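Local coordinates for uncharacterized protein YppE (Bacillus subtilis, PDB 2IM8), which is of unknown function but folds into a four-helix bundle of the DUF1798 family, at residues 8-11 against 12-16; 107-110 against 111-115. All blocks are in the same frame, centred on the assembly; numbering follows the deposited sequence.

Contact 1. Residues 8-11 against 12-16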
ATOM      1  N   GLU A   8      11.960   2.847  -1.660  1.00 17.04           N
ATOM      2  CA  GLU A   8      11.988   1.390  -1.559  1.00 17.85           C
ATOM      3  C   GLU A   8      10.710   0.910  -0.894  1.00 16.61           C
ATOM      4  O   GLU A   8      10.094  -0.054  -1.346  1.00 17.02           O
ATOM      5  CB  GLU A   8      13.190   0.919  -0.738  1.00 35.79           C
ATOM      6  CG  GLU A   8      14.530   1.292  -1.333  1.00 42.99           C
ATOM      7  CD  GLU A   8      15.688   0.677  -0.572  1.00 46.92           C
ATOM      8  OE1 GLU A   8      15.780   0.907   0.653  1.00 49.27           O
ATOM      9  OE2 GLU A   8      16.500  -0.041  -1.200  1.00 50.01           O
HETATM   10  N   MSE A   9      10.312   1.583   0.183  1.00 14.46           N
HETATM   11  CA  MSE A   9       9.093   1.198   0.885  1.00 15.68           C
HETATM   12  C   MSE A   9       7.887   1.367  -0.030  1.00 14.60           C
HETATM   13  O   MSE A   9       6.942   0.590   0.026  1.00 12.35           O
HETATM   14  CB  MSE A   9       8.918   2.039   2.148  1.00 21.73           C
HETATM   15  CG  MSE A   9       9.908   1.699   3.240  1.00 25.85           C
HETATM   16 SE   MSE A   9       9.523   2.724   4.815  1.00 36.20          SE
HETATM   17  CE  MSE A   9      10.757   1.860   6.034  1.00 33.03           C
ATOM     18  N   THR A  10       7.926   2.392  -0.872  1.00 11.17           N
ATOM     19  CA  THR A  10       6.835   2.637  -1.807  1.00 12.20           C
ATOM     20  C   THR A  10       6.733   1.478  -2.809  1.00 12.23           C
ATOM     21  O   THR A  10       5.642   0.977  -3.080  1.00 11.63           O
ATOM     22  CB  THR A  10       7.065   3.941  -2.586  1.00 11.16           C
ATOM     23  OG1 THR A  10       7.133   5.034  -1.667  1.00 11.32           O
ATOM     24  CG2 THR A  10       5.923   4.184  -3.582  1.00 14.99           C
ATOM     25  N   GLU A  11       7.870   1.056  -3.360  1.00 13.75           N
ATOM     26  CA  GLU A  11       7.864  -0.027  -4.335  1.00 13.96           C
ATOM     27  C   GLU A  11       7.472  -1.346  -3.688  1.00 13.91           C
ATOM     28  O   GLU A  11       6.840  -2.189  -4.324  1.00 12.64           O
ATOM     29  CB  GLU A  11       9.229  -0.142  -5.024  1.00 20.04           C
ATOM     30  CG  GLU A  11       9.529   1.013  -5.993  1.00 21.29           C
ATOM     31  CD  GLU A  11       8.926   0.836  -7.397  1.00 25.69           C
ATOM     32  OE1 GLU A  11       7.862   0.194  -7.544  1.00 24.44           O
ATOM     33  OE2 GLU A  11       9.524   1.359  -8.367  1.00 28.34           O
ATOM     34  N   GLN A  12       7.838  -1.512  -2.419  1.00 11.25           N
ATOM     35  CA  GLN A  12       7.505  -2.722  -1.669  1.00 11.78           C
ATOM     36  C   GLN A  12       5.983  -2.803  -1.514  1.00  8.81           C
ATOM     37  O   GLN A  12       5.387  -3.852  -1.738  1.00 11.12           O
ATOM     38  CB  GLN A  12       8.165  -2.681  -0.284  1.00 16.71           C
ATOM     39  CG  GLN A  12       8.404  -4.040   0.344  1.00 23.99           C
ATOM     40  CD  GLN A  12       9.192  -3.962   1.641  1.00 25.72           C
ATOM     41  OE1 GLN A  12      10.218  -3.271   1.728  1.00 28.81           O
ATOM     42  NE2 GLN A  12       8.728  -4.685   2.652  1.00 27.90           N
HETATM   43  N   MSE A  13       5.356  -1.693  -1.134  1.00 11.38           N
HETATM   44  CA  MSE A  13       3.902  -1.667  -0.971  1.00 11.13           C
HETATM   45  C   MSE A  13       3.182  -1.891  -2.300  1.00  9.19           C
HETATM   46  O   MSE A  13       2.142  -2.545  -2.352  1.00  8.03           O
HETATM   47  CB  MSE A  13       3.456  -0.341  -0.352  1.00 15.86           C
HETATM   48  CG  MSE A  13       3.828  -0.222   1.125  1.00 18.99           C
HETATM   49 SE   MSE A  13       3.443   1.517   1.879  1.00 24.74          SE
HETATM   50  CE  MSE A  13       1.519   1.396   1.941  1.00 14.66           C
ATOM     51  N   ILE A  14       3.737  -1.353  -3.379  1.00 11.73           N
ATOM     52  CA  ILE A  14       3.125  -1.533  -4.693  1.00 11.17           C
ATOM     53  C   ILE A  14       3.109  -3.017  -5.021  1.00 11.75           C
ATOM     54  O   ILE A  14       2.106  -3.559  -5.488  1.00 11.18           O
ATOM     55  CB  ILE A  14       3.909  -0.764  -5.788  1.00 12.73           C
ATOM     56  CG1 ILE A  14       3.732   0.735  -5.575  1.00 11.18           C
ATOM     57  CG2 ILE A  14       3.427  -1.175  -7.201  1.00 10.22           C
ATOM     58  CD1 ILE A  14       4.624   1.592  -6.477  1.00 15.55           C
ATOM     59  N   GLU A  15       4.225  -3.682  -4.760  1.00 10.78           N
ATOM     60  CA  GLU A  15       4.311  -5.105  -5.035  1.00 10.38           C
ATOM     61  C   GLU A  15       3.344  -5.884  -4.129  1.00  9.92           C
ATOM     62  O   GLU A  15       2.649  -6.791  -4.587  1.00 10.58           O
ATOM     63  CB  GLU A  15       5.755  -5.601  -4.847  1.00 13.18           C
ATOM     64  CG  GLU A  15       5.939  -7.063  -5.246  1.00 12.83           C
ATOM     65  CD  GLU A  15       7.382  -7.569  -5.129  1.00 20.26           C
ATOM     66  OE1 GLU A  15       8.322  -6.738  -5.096  1.00 17.94           O
ATOM     67  OE2 GLU A  15       7.568  -8.813  -5.090  1.00 18.12           O
ATOM     68  N   VAL A  16       3.298  -5.530  -2.849  1.00 12.09           N
ATOM     69  CA  VAL A  16       2.382  -6.191  -1.912  1.00 13.52           C
ATOM     70  C   VAL A  16       0.958  -6.066  -2.446  1.00 12.42           C
ATOM     71  O   VAL A  16       0.186  -7.025  -2.429  1.00 13.21           O
ATOM     72  CB  VAL A  16       2.430  -5.529  -0.514  1.00 10.45           C
ATOM     73  CG1 VAL A  16       1.251  -6.017   0.344  1.00 12.64           C
ATOM     74  CG2 VAL A  16       3.750  -5.843   0.160  1.00 11.04           C
TER
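With CG1 of Ile14 anti to the carbonyl carbon (chi1 -69°) and chi2 extended, the arm CG1-CD1 is laid back along helix 3-29 toward Thr10 and Glu11. CG1 rests 3.2 Å from Thr10 O, and CD1 meets two side chains of the preceding turn, at 4.1 Å from Thr10 CG2 and 3.7 Å from Glu11 OE1. Glu11 reaches that methyl because its chain is bent at chi2 (-83°), which folds the carboxylate round beside the isoleucine. The other carboxylate oxygen, OE2, is turned to a salt bridge with Lys114 of helix 96-121. Backbone bonds of the alpha-helical i to i+4 pattern run beneath, among them Ile14 N to Thr10 O at 3.0 Å, so that one carbonyl both accepts an amide hydrogen and carries the isoleucine arm. Thr10 OG1 is hydrogen-bonded to Leu6 O and Trp54 NE1, leaving the methyl to Ile14 and helix 96-121. Met13, a selenomethionine, sets CG 3.4 Å from Met9 O, and its side chain packs among helices 36-64, 72-91 and 96-121. The Glu11 carboxylate thus has one oxygen against a methyl and the other on a charge, and its link to the lysine sits at the border between apolar core and solvent.

Contact 2. Residues 107-110 against 111-115. With PO4 (phosphate ion), chain C.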
ATOM      1  N   LEU A 107      -2.727   2.155  -4.970  1.00 11.37           N
ATOM      2  CA  LEU A 107      -1.732   2.205  -6.029  1.00 10.31           C
ATOM      3  C   LEU A 107      -1.481   3.615  -6.553  1.00 11.25           C
ATOM      4  O   LEU A 107      -0.329   3.993  -6.747  1.00 10.07           O
ATOM      5  CB  LEU A 107      -2.133   1.272  -7.182  1.00 11.75           C
ATOM      6  CG  LEU A 107      -1.932  -0.227  -6.887  1.00 10.27           C
ATOM      7  CD1 LEU A 107      -2.492  -1.062  -8.022  1.00 11.93           C
ATOM      8  CD2 LEU A 107      -0.435  -0.524  -6.681  1.00  9.01           C
ATOM      9  N   TYR A 108      -2.544   4.388  -6.773  1.00  8.87           N
ATOM     10  CA  TYR A 108      -2.365   5.747  -7.287  1.00 13.78           C
ATOM     11  C   TYR A 108      -1.589   6.624  -6.321  1.00 10.92           C
ATOM     12  O   TYR A 108      -0.672   7.342  -6.721  1.00 14.61           O
ATOM     13  CB  TYR A 108      -3.702   6.425  -7.608  1.00 12.90           C
ATOM     14  CG  TYR A 108      -3.489   7.882  -7.954  1.00 14.85           C
ATOM     15  CD1 TYR A 108      -2.787   8.243  -9.100  1.00 12.86           C
ATOM     16  CD2 TYR A 108      -3.877   8.893  -7.078  1.00 14.85           C
ATOM     17  CE1 TYR A 108      -2.462   9.565  -9.365  1.00 14.71           C
ATOM     18  CE2 TYR A 108      -3.560  10.229  -7.333  1.00 12.40           C
ATOM     19  CZ  TYR A 108      -2.848  10.555  -8.476  1.00 15.65           C
ATOM     20  OH  TYR A 108      -2.476  11.858  -8.715  1.00 15.44           O
ATOM     21  N   THR A 109      -1.953   6.587  -5.044  1.00 11.82           N
ATOM     22  CA  THR A 109      -1.231   7.405  -4.083  1.00 10.78           C
ATOM     23  C   THR A 109       0.230   6.967  -4.037  1.00 10.69           C
ATOM     24  O   THR A 109       1.127   7.809  -3.971  1.00  9.31           O
ATOM     25  CB  THR A 109      -1.851   7.316  -2.674  1.00 17.71           C
ATOM     26  OG1 THR A 109      -3.196   7.808  -2.720  1.00 21.45           O
ATOM     27  CG2 THR A 109      -1.035   8.153  -1.670  1.00 19.32           C
ATOM     28  N   LEU A 110       0.472   5.656  -4.097  1.00 13.86           N
ATOM     29  CA  LEU A 110       1.839   5.144  -4.071  1.00 13.52           C
ATOM     30  C   LEU A 110       2.609   5.662  -5.289  1.00 15.57           C
ATOM     31  O   LEU A 110       3.748   6.111  -5.179  1.00 15.52           O
ATOM     32  CB  LEU A 110       1.843   3.607  -4.050  1.00  9.43           C
ATOM     33  CG  LEU A 110       1.347   3.002  -2.725  1.00  9.57           C
ATOM     34  CD1 LEU A 110       1.279   1.479  -2.807  1.00 11.34           C
ATOM     35  CD2 LEU A 110       2.277   3.461  -1.603  1.00 11.75           C
ATOM     36  N   HIS A 111       1.984   5.598  -6.455  1.00  9.00           N
ATOM     37  CA  HIS A 111       2.626   6.089  -7.663  1.00 10.57           C
ATOM     38  C   HIS A 111       2.861   7.589  -7.586  1.00 11.11           C
ATOM     39  O   HIS A 111       3.877   8.073  -8.076  1.00 11.93           O
ATOM     40  CB  HIS A 111       1.784   5.741  -8.887  1.00 11.60           C
ATOM     41  CG  HIS A 111       1.839   4.288  -9.243  1.00 13.76           C
ATOM     42  ND1 HIS A 111       0.757   3.596  -9.741  1.00 14.80           N
ATOM     43  CD2 HIS A 111       2.849   3.390  -9.153  1.00 13.36           C
ATOM     44  CE1 HIS A 111       1.097   2.335  -9.939  1.00 13.34           C
ATOM     45  NE2 HIS A 111       2.361   2.183  -9.591  1.00 13.61           N
ATOM     46  N   ALA A 112       1.933   8.319  -6.970  1.00 13.88           N
ATOM     47  CA  ALA A 112       2.061   9.771  -6.824  1.00 15.61           C
ATOM     48  C   ALA A 112       3.288  10.110  -5.974  1.00 17.39           C
ATOM     49  O   ALA A 112       4.092  10.971  -6.332  1.00 18.72           O
ATOM     50  CB  ALA A 112       0.810  10.339  -6.177  1.00 20.85           C
ATOM     51  N   VAL A 113       3.426   9.434  -4.841  1.00 16.27           N
ATOM     52  CA  VAL A 113       4.563   9.657  -3.957  1.00 16.89           C
ATOM     53  C   VAL A 113       5.839   9.327  -4.723  1.00 17.69           C
ATOM     54  O   VAL A 113       6.830  10.056  -4.648  1.00 18.00           O
ATOM     55  CB  VAL A 113       4.445   8.781  -2.675  1.00 18.11           C
ATOM     56  CG1 VAL A 113       5.679   8.937  -1.792  1.00 16.07           C
ATOM     57  CG2 VAL A 113       3.213   9.194  -1.897  1.00 15.36           C
ATOM     58  N   LYS A 114       5.805   8.232  -5.480  1.00 17.78           N
ATOM     59  CA  LYS A 114       6.951   7.823  -6.284  1.00 19.14           C
ATOM     60  C   LYS A 114       7.303   8.929  -7.280  1.00 20.53           C
ATOM     61  O   LYS A 114       8.478   9.269  -7.457  1.00 19.89           O
ATOM     62  CB  LYS A 114       6.630   6.537  -7.045  1.00 28.31           C
ATOM     63  CG  LYS A 114       7.737   6.069  -7.981  1.00 32.12           C
ATOM     64  CD  LYS A 114       7.307   4.810  -8.742  1.00 32.59           C
ATOM     65  CE  LYS A 114       8.398   4.306  -9.676  1.00 35.31           C
ATOM     66  NZ  LYS A 114       7.972   3.052 -10.373  1.00 35.27           N
ATOM     67  N   ASP A 115       6.283   9.478  -7.936  1.00 23.42           N
ATOM     68  CA  ASP A 115       6.505  10.549  -8.903  1.00 24.18           C
ATOM     69  C   ASP A 115       7.142  11.773  -8.236  1.00 22.46           C
ATOM     70  O   ASP A 115       8.074  12.351  -8.787  1.00 22.10           O
ATOM     71  CB  ASP A 115       5.197  10.980  -9.579  1.00 24.87           C
ATOM     72  CG  ASP A 115       4.588   9.894 -10.467  1.00 26.71           C
ATOM     73  OD1 ASP A 115       5.277   8.908 -10.805  1.00 25.22           O
ATOM     74  OD2 ASP A 115       3.404  10.047 -10.839  1.00 29.15           O
TER
HETATM   75  P   PO4 C 201       7.370   5.872 -13.215  1.00 61.93           P
HETATM   76  O1  PO4 C 201       8.775   5.398 -13.356  1.00 60.04           O
HETATM   77  O2  PO4 C 201       6.696   5.833 -14.546  1.00 59.07           O
HETATM   78  O3  PO4 C 201       7.367   7.266 -12.696  1.00 59.77           O
HETATM   79  O4  PO4 C 201       6.643   4.993 -12.265  1.00 59.41           O
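The imidazole of His111 stands over Leu107 O, which lies on one face of the ring, 3.3 Å from CG. That oxygen also accepts the backbone N-H of His111 at 2.8 Å in a nearly straight bond (161°), so amide and ring of one residue meet the same carbonyl. Beyond it, the ring's CE1 is 4.4 Å from Leu107 CB. One residue on, the methyl of Ala112 approaches the Tyr108 ring obliquely, 4.3 Å from CZ, while Val113 CG2 lies 3.3 Å from Thr109 O. These neighbours four apart belong to helix 96-121, the last helix of the four-helix bundle, whose inner side meets three others: Leu110 and His111 touch Ile14 of helix 3-29, Val113 reaches Ile75 of helix 72-91, and Trp54 of helix 36-64 packs on Thr109, Leu110 and Val113. With His111 cut back to an alanine, Leu107 O would probably lose the ring that lies over it, and a gap would open beside Ile14. Farther along, Lys114 is extended throughout, with CG anti to the backbone N (chi1 177°), which carries NZ out to a hydrogen bond of 3.0 Å with phosphate O4. The ion probably came from the crystallisation liquor; the same NZ is the one paired with Glu11, which probably steadies the long chain.

How the contacts relate
Contacts 1 and 2 are short stretches of two different helices, 3-29 and 96-121, that pack against each other with their centres about 10 Å apart. Contact 1 lies nearer the centre of the chain, with Met13 and Ile14 inside and Gln12 and Glu15 at the surface; contact 2 buries Thr109, Leu110, Ala112 and Val113 and exposes Tyr108. Their inner sides close on one another: Thr10 CG2 is 3.3 Å from Leu110 O. Toward the edge the Glu11-Lys114 salt bridge joins the two helices. Contact 1 supplies the acid and aliphatic or selenomethionine side chains; contact 2 adds the His111 ring and the lysine. Both also meet helices 36-64 and 72-91, through Trp54 and Val78.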